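Local coordinates for protein CalsepRRP (PDB 1JY5) that is a plant relative of the RNase T2 enzymes, a family generally associated with binding and cleaving RNA, at residues Ser87-Gly91 and Ser92-Ser96; Tyr117-Phe120 and Ser121-Met125; Lys129-Ile132 and Ser133-Leu136. One frame throughout, in Å; residues are numbered along the deposited sequence.

Contact 1. Residues Ser87-Gly91 and Ser92-Ser96; sequences SSACG and SFDAS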
loop_
_atom_site.group_PDB
_atom_site.type_symbol
_atom_site.label_atom_id
_atom_site.label_comp_id
_atom_site.label_asym_id
_atom_site.label_seq_id
_atom_site.Cartn_x
_atom_site.Cartn_y
_atom_site.Cartn_z
ATOM N N SER A 87 -12.445 -5.510 9.749
ATOM C CA SER A 87 -11.506 -6.516 9.263
ATOM C C SER A 87 -11.009 -7.319 10.459
ATOM O O SER A 87 -11.281 -6.959 11.603
ATOM C CB SER A 87 -10.326 -5.838 8.562
ATOM O OG SER A 87 -9.692 -4.905 9.425
ATOM N N SER A 88 -10.284 -8.403 10.210
ATOM C CA SER A 88 -9.783 -9.209 11.312
ATOM C C SER A 88 -8.383 -9.727 11.055
ATOM O O SER A 88 -7.983 -9.963 9.914
ATOM C CB SER A 88 -10.715 -10.395 11.588
ATOM O OG SER A 88 -10.749 -11.286 10.489
ATOM N N ALA A 89 -7.636 -9.905 12.134
ATOM C CA ALA A 89 -6.284 -10.408 12.023
ATOM C C ALA A 89 -5.751 -10.816 13.380
ATOM O O ALA A 89 -6.120 -10.240 14.403
ATOM C CB ALA A 89 -5.378 -9.348 11.411
ATOM N N CYS A 90 -4.888 -11.825 13.374
ATOM C CA CYS A 90 -4.247 -12.302 14.589
ATOM C C CYS A 90 -5.226 -12.716 15.688
ATOM O O CYS A 90 -4.941 -12.534 16.869
ATOM C CB CYS A 90 -3.315 -11.212 15.117
ATOM S SG CYS A 90 -2.237 -10.485 13.836
ATOM N N GLY A 91 -6.382 -13.242 15.303
ATOM C CA GLY A 91 -7.343 -13.697 16.291
ATOM C C GLY A 91 -8.449 -12.758 16.737
ATOM O O GLY A 91 -9.209 -13.098 17.641
ATOM N N SER A 92 -8.561 -11.582 16.133
ATOM C CA SER A 92 -9.621 -10.671 16.543
ATOM C C SER A 92 -9.971 -9.640 15.481
ATOM O O SER A 92 -9.183 -9.385 14.563
ATOM C CB SER A 92 -9.217 -9.953 17.832
ATOM O OG SER A 92 -8.040 -9.199 17.634
ATOM N N PHE A 93 -11.163 -9.061 15.598
ATOM C CA PHE A 93 -11.576 -8.031 14.659
ATOM C C PHE A 93 -10.794 -6.777 15.006
ATOM O O PHE A 93 -10.385 -6.584 16.153
ATOM C CB PHE A 93 -13.080 -7.744 14.762
ATOM C CG PHE A 93 -13.940 -8.834 14.200
ATOM C CD1 PHE A 93 -14.621 -9.702 15.045
ATOM C CD2 PHE A 93 -14.036 -9.020 12.825
ATOM C CE1 PHE A 93 -15.385 -10.744 14.529
ATOM C CE2 PHE A 93 -14.797 -10.059 12.297
ATOM C CZ PHE A 93 -15.473 -10.924 13.151
ATOM N N ASP A 94 -10.576 -5.932 14.007
ATOM C CA ASP A 94 -9.831 -4.696 14.206
ATOM C C ASP A 94 -10.725 -3.477 14.087
ATOM O O ASP A 94 -11.643 -3.442 13.269
ATOM C CB ASP A 94 -8.705 -4.599 13.182
ATOM C CG ASP A 94 -7.682 -5.690 13.355
ATOM O OD1 ASP A 94 -6.936 -5.642 14.352
ATOM O OD2 ASP A 94 -7.635 -6.601 12.509
ATOM N N ALA A 95 -10.438 -2.468 14.898
ATOM C CA ALA A 95 -11.221 -1.240 14.888
ATOM C C ALA A 95 -10.920 -0.395 13.654
ATOM O O ALA A 95 -11.693 0.493 13.298
ATOM C CB ALA A 95 -10.929 -0.438 16.148
ATOM N N SER A 96 -9.799 -0.677 12.998
ATOM C CA SER A 96 -9.406 0.082 11.817
ATOM C C SER A 96 -8.335 -0.634 11.014
ATOM O O SER A 96 -7.723 -1.598 11.482
ATOM C CB SER A 96 -8.845 1.439 12.234
ATOM O OG SER A 96 -7.592 1.258 12.878
HETATM O O HOH W 1 -5.703 -7.624 15.577
HETATM O O HOH W 2 -5.932 -10.367 18.515
#
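Phe93 and Asp94 each turn CG away from their own carbonyl carbon to lie beside the backbone N (chi1 -72° and -64°), which carries the Phe93 ring across to Ser88 and sets the Asp94 carboxylate beside Ala89. The two go to different faces of the strand pair. Phe93 CD2 meets Ser88 CB at 3.8 Å, an approach neither over the ring face nor at its edge, while Ser87 O sits at the ring edge. On the face shared with Ser92, Asp94 OD2 packs against Ala89 CB, 3.7 Å away. Strands 87-89 and 92-94 form a beta hairpin closed by a two-residue type I' turn, Ala89 to Ser92, with Cys90 and Gly91 at its corner; at the backbone angles of Gly91 a side chain would collide with the carbonyl O of Cys90, which calls for glycine. Ala89 and Ser92 are the hairpin's hydrogen-bonded pair: Ala89 N gives a nearly straight bond to Ser92 O (2.9 Å), whereas Ser92 N approaches Ala89 O from above the carbonyl plane, at 3.3 Å. Ser88 and Phe93 form the next, non-hydrogen-bonded pair, and Asp94 N then binds Ser87 O (2.7 Å). One water lies 2.6 Å from Asp94 OD1 and also reaches Ala89 O; a second bridges Cys90 O and Ser92 OG. Cys90 is tied to Cys57 by a disulfide, and Ser87, Ala89 and Asp94 rest on Tyr100 of helix 97-106.

Contact 2. Residues Tyr117-Phe120 and Ser121-Met125; sequences YEYF and STTLM. Unlike the reference sequence in segment 121-125: Thr123 (reference Ala).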
loop_
_atom_site.group_PDB
_atom_site.type_symbol
_atom_site.label_atom_id
_atom_site.label_comp_id
_atom_site.label_asym_id
_atom_site.label_seq_id
_atom_site.Cartn_x
_atom_site.Cartn_y
_atom_site.Cartn_z
ATOM N N TYR A 117 4.894 4.075 16.148
ATOM C CA TYR A 117 5.089 5.381 15.552
ATOM C C TYR A 117 6.114 5.300 14.442
ATOM O O TYR A 117 5.915 5.862 13.363
ATOM C CB TYR A 117 5.565 6.409 16.576
ATOM C CG TYR A 117 5.742 7.769 15.946
ATOM C CD1 TYR A 117 4.649 8.623 15.774
ATOM C CD2 TYR A 117 6.977 8.163 15.420
ATOM C CE1 TYR A 117 4.780 9.832 15.088
ATOM C CE2 TYR A 117 7.116 9.373 14.729
ATOM C CZ TYR A 117 6.008 10.199 14.565
ATOM O OH TYR A 117 6.112 11.383 13.862
ATOM N N GLU A 118 7.222 4.616 14.705
ATOM C CA GLU A 118 8.259 4.496 13.688
ATOM C C GLU A 118 7.720 3.709 12.503
ATOM O O GLU A 118 8.015 4.031 11.351
ATOM C CB GLU A 118 9.514 3.828 14.269
ATOM C CG GLU A 118 10.058 4.574 15.490
ATOM C CD GLU A 118 11.436 4.114 15.940
ATOM O OE1 GLU A 118 11.871 3.018 15.543
ATOM O OE2 GLU A 118 12.078 4.856 16.709
ATOM N N TYR A 119 6.915 2.688 12.777
ATOM C CA TYR A 119 6.353 1.896 11.686
ATOM C C TYR A 119 5.479 2.752 10.759
ATOM O O TYR A 119 5.722 2.814 9.550
ATOM C CB TYR A 119 5.526 0.728 12.232
ATOM C CG TYR A 119 4.752 -0.008 11.152
ATOM C CD1 TYR A 119 5.403 -0.843 10.238
ATOM C CD2 TYR A 119 3.374 0.159 11.027
ATOM C CE1 TYR A 119 4.695 -1.496 9.226
ATOM C CE2 TYR A 119 2.656 -0.481 10.022
ATOM C CZ TYR A 119 3.323 -1.307 9.125
ATOM O OH TYR A 119 2.616 -1.935 8.132
ATOM N N PHE A 120 4.472 3.419 11.322
ATOM C CA PHE A 120 3.567 4.235 10.516
ATOM C C PHE A 120 4.202 5.478 9.875
ATOM O O PHE A 120 3.920 5.794 8.713
ATOM C CB PHE A 120 2.330 4.637 11.338
ATOM C CG PHE A 120 1.382 3.493 11.607
ATOM C CD1 PHE A 120 1.396 2.823 12.828
ATOM C CD2 PHE A 120 0.498 3.061 10.620
ATOM C CE1 PHE A 120 0.548 1.732 13.060
ATOM C CE2 PHE A 120 -0.354 1.973 10.843
ATOM C CZ PHE A 120 -0.328 1.307 12.066
ATOM N N SER A 121 5.049 6.181 10.625
ATOM C CA SER A 121 5.713 7.377 10.103
ATOM C C SER A 121 6.703 7.026 8.993
ATOM O O SER A 121 6.849 7.765 8.012
ATOM C CB SER A 121 6.438 8.135 11.224
ATOM O OG SER A 121 7.421 7.335 11.847
ATOM N N THR A 122 7.382 5.894 9.137
ATOM C CA THR A 122 8.338 5.490 8.119
ATOM C C THR A 122 7.597 5.111 6.839
ATOM O O THR A 122 8.064 5.400 5.736
ATOM C CB THR A 122 9.216 4.329 8.624
ATOM O OG1 THR A 122 9.997 4.791 9.737
ATOM C CG2 THR A 122 10.157 3.847 7.528
ATOM N N THR A 123 6.430 4.490 6.983
ATOM C CA THR A 123 5.642 4.111 5.821
ATOM C C THR A 123 5.196 5.373 5.089
ATOM O O THR A 123 5.245 5.444 3.859
ATOM C CB THR A 123 4.399 3.300 6.217
ATOM O OG1 THR A 123 4.805 2.128 6.932
ATOM C CG2 THR A 123 3.624 2.865 4.975
ATOM N N LEU A 124 4.757 6.372 5.848
ATOM C CA LEU A 124 4.327 7.632 5.249
ATOM C C LEU A 124 5.506 8.308 4.548
ATOM O O LEU A 124 5.359 8.846 3.452
ATOM C CB LEU A 124 3.739 8.562 6.321
ATOM C CG LEU A 124 2.259 8.330 6.669
ATOM C CD1 LEU A 124 1.954 6.837 6.720
ATOM C CD2 LEU A 124 1.943 8.986 8.006
ATOM N N MET A 125 6.677 8.267 5.176
ATOM C CA MET A 125 7.868 8.874 4.596
ATOM C C MET A 125 8.145 8.312 3.212
ATOM O O MET A 125 8.332 9.063 2.262
ATOM C CB MET A 125 9.086 8.633 5.489
ATOM C CG MET A 125 10.375 9.286 4.991
ATOM S SD MET A 125 11.789 8.828 6.030
ATOM C CE MET A 125 12.076 7.156 5.423
#
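Tyr117, Glu118 and Tyr119 each offer a backbone carbonyl that is gripped twice, by the N-H and by the side-chain hydroxyl of the residue four places on. Ser121 OG donates to Tyr117 O at 2.6 Å, Thr122 OG1 to Glu118 O at 2.7 Å and Thr123 OG1 to Tyr119 O at 2.9 Å; in every case hydroxyl and amide come from opposite faces of the carbonyl plane. In Ser121 the hydroxyl is tucked between its own N and C (chi1 60°), a turn that lets it reach back to the preceding helical turn. These doubled i to i+4 bonds run along the first half of helix 116-129, satisfying the three hydroxyls on the helix's own backbone. Among the ring contacts, Ser121 CB lies over one face of Tyr117, 4.2 Å from the ring centroid, as a CH-pi contact. An alanine at Tyr117 is likely to leave Ser121 CB without the ring that covers it and to open a gap beside Ile70 and Leu71. Thr123 OG1 stands over the centre of the Tyr119 ring, whose OH is bonded to Leu45 O. Neighbouring rings also meet, with Tyr119 CD2 3.7 Å above the Phe120 plane. Apolar packing continues from Phe120 to Trp102 and Leu98 of helix 97-106, and from Leu124 to Ile42 of strand 40-48.

Contact 3. Residues Lys129-Ile132 and Ser133-Leu136; sequences KYNI and SEIL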
loop_
_atom_site.group_PDB
_atom_site.type_symbol
_atom_site.label_atom_id
_atom_site.label_comp_id
_atom_site.label_asym_id
_atom_site.label_seq_id
_atom_site.Cartn_x
_atom_site.Cartn_y
_atom_site.Cartn_z
ATOM N N LYS A 129 7.871 10.197 -0.336
ATOM C CA LYS A 129 9.093 10.306 -1.126
ATOM C C LYS A 129 8.908 9.789 -2.550
ATOM O O LYS A 129 9.329 10.435 -3.512
ATOM C CB LYS A 129 10.240 9.541 -0.456
ATOM C CG LYS A 129 11.548 9.647 -1.229
ATOM C CD LYS A 129 12.679 8.882 -0.573
ATOM C CE LYS A 129 13.984 9.102 -1.335
ATOM N NZ LYS A 129 15.082 8.262 -0.789
ATOM N N TYR A 130 8.287 8.618 -2.678
ATOM C CA TYR A 130 8.058 8.014 -3.985
ATOM C C TYR A 130 6.589 8.080 -4.379
ATOM O O TYR A 130 5.847 7.107 -4.228
ATOM C CB TYR A 130 8.527 6.555 -3.987
ATOM C CG TYR A 130 9.989 6.392 -3.642
ATOM C CD1 TYR A 130 10.388 5.996 -2.365
ATOM C CD2 TYR A 130 10.981 6.643 -4.593
ATOM C CE1 TYR A 130 11.738 5.854 -2.042
ATOM C CE2 TYR A 130 12.331 6.504 -4.277
ATOM C CZ TYR A 130 12.699 6.109 -3.001
ATOM O OH TYR A 130 14.029 5.969 -2.685
ATOM N N ASN A 131 6.181 9.235 -4.891
ATOM C CA ASN A 131 4.802 9.448 -5.303
ATOM C C ASN A 131 4.540 8.713 -6.607
ATOM O O ASN A 131 4.838 9.220 -7.691
ATOM C CB ASN A 131 4.535 10.937 -5.496
ATOM C CG ASN A 131 3.064 11.238 -5.671
ATOM O OD1 ASN A 131 2.312 10.428 -6.217
ATOM N ND2 ASN A 131 2.645 12.410 -5.220
ATOM N N ILE A 132 3.981 7.517 -6.502
ATOM C CA ILE A 132 3.699 6.723 -7.684
ATOM C C ILE A 132 2.619 7.368 -8.542
ATOM O O ILE A 132 2.655 7.269 -9.768
ATOM C CB ILE A 132 3.273 5.304 -7.290
ATOM C CG1 ILE A 132 4.333 4.694 -6.364
ATOM C CG2 ILE A 132 3.098 4.446 -8.533
ATOM C CD1 ILE A 132 5.751 4.708 -6.954
ATOM N N SER A 133 1.664 8.035 -7.902
ATOM C CA SER A 133 0.585 8.698 -8.630
ATOM C C SER A 133 1.151 9.792 -9.537
ATOM O O SER A 133 0.676 9.986 -10.655
ATOM C CB SER A 133 -0.424 9.304 -7.650
ATOM O OG SER A 133 -1.029 8.294 -6.858
ATOM N N GLU A 134 2.171 10.493 -9.047
ATOM C CA GLU A 134 2.819 11.566 -9.798
ATOM C C GLU A 134 3.653 11.000 -10.944
ATOM O O GLU A 134 3.712 11.578 -12.030
ATOM C CB GLU A 134 3.718 12.399 -8.875
ATOM C CG GLU A 134 4.481 13.518 -9.586
ATOM C CD GLU A 134 5.433 14.273 -8.668
ATOM O OE1 GLU A 134 4.969 14.824 -7.647
ATOM O OE2 GLU A 134 6.646 14.321 -8.971
ATOM N N ILE A 135 4.304 9.869 -10.699
ATOM C CA ILE A 135 5.121 9.240 -11.728
ATOM C C ILE A 135 4.247 8.813 -12.905
ATOM O O ILE A 135 4.614 9.004 -14.066
ATOM C CB ILE A 135 5.867 8.010 -11.178
ATOM C CG1 ILE A 135 6.974 8.466 -10.221
ATOM C CG2 ILE A 135 6.447 7.190 -12.327
ATOM C CD1 ILE A 135 7.704 7.329 -9.527
ATOM N N LEU A 136 3.088 8.239 -12.606
ATOM C CA LEU A 136 2.185 7.805 -13.663
ATOM C C LEU A 136 1.585 8.997 -14.407
ATOM O O LEU A 136 1.545 9.006 -15.636
ATOM C CB LEU A 136 1.062 6.932 -13.093
ATOM C CG LEU A 136 1.462 5.555 -12.558
ATOM C CD1 LEU A 136 0.203 4.783 -12.196
ATOM C CD2 LEU A 136 2.271 4.791 -13.605
#
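Asn131 O and Ile132 O receive the N-H groups of Ile135 and Leu136, at 3.1 Å and 3.0 Å, and with these two bonds the backbone closes the first turn of helix 132-137. Just before it the chain is not helical: Tyr130 is the first residue after helix 116-129 to leave helical angles, and Asn131 is extended (psi 97°), so the peptide path bends here before winding up again from Ile132. Glu134 N also lies near Asn131 O, but that bond is weak and strongly bent. The stronger partner of Glu134 N is the Asn131 side chain. With CG anti to the backbone N (chi1 -169°), the amide folds forward over the start of the helix, and Asn131 OD1 accepts from Glu134 N at 2.8 Å, the donor lying well above the carbonyl plane. The amide carbon Asn131 CG also touches Glu134 CB at 3.5 Å, and the two side chains cross at about a right angle. The Glu134 carboxylate extends onward to where the carboxylate of Glu138 is close, a neighbourhood of like charge that probably disfavours full ionisation of both. On the apolar side, Ile132 CD1 meets Ile135 CD1 at 4.2 Å, the two chains crossing obliquely, and Ile132 CG2 approaches Leu136 CG at 4.5 Å. Ile132 and Leu136 both lie against Phe40 of strand 40-48, while Ile135 and Leu136 touch helix 151-162. Ser133 OG is bonded to the backbone N of Phe40, which ties the helix start to the same strand. Asn131 OD1 taking the N-H three residues on is the classic side-chain N-cap of an alpha helix, here starting helix 132-137 straight after helix 116-129.

In the fold
The three contacts come in series along the chain. Contact 1 is a surface hairpin, with about 18 Å between its centre and that of the chain, and contacts 2 and 3 are partly buried. Contacts 2 and 3 adjoin in sequence, on the successive helices 116-129 and 132-137, with centres about 18 Å apart. The centres of contacts 1 and 2 are about 21 Å apart and their nearest atoms about 7 Å; helix 97-106 lies against side chains of both. Contacts 1 and 3 sit on opposite sides of the chain centre, about 30 Å apart between centres. Contact 1 is thus a disulfide-tied hairpin beside helix 97-106, while contacts 2 and 3 lie on helices that pack against strand 40-48 of the main antiparallel sheet.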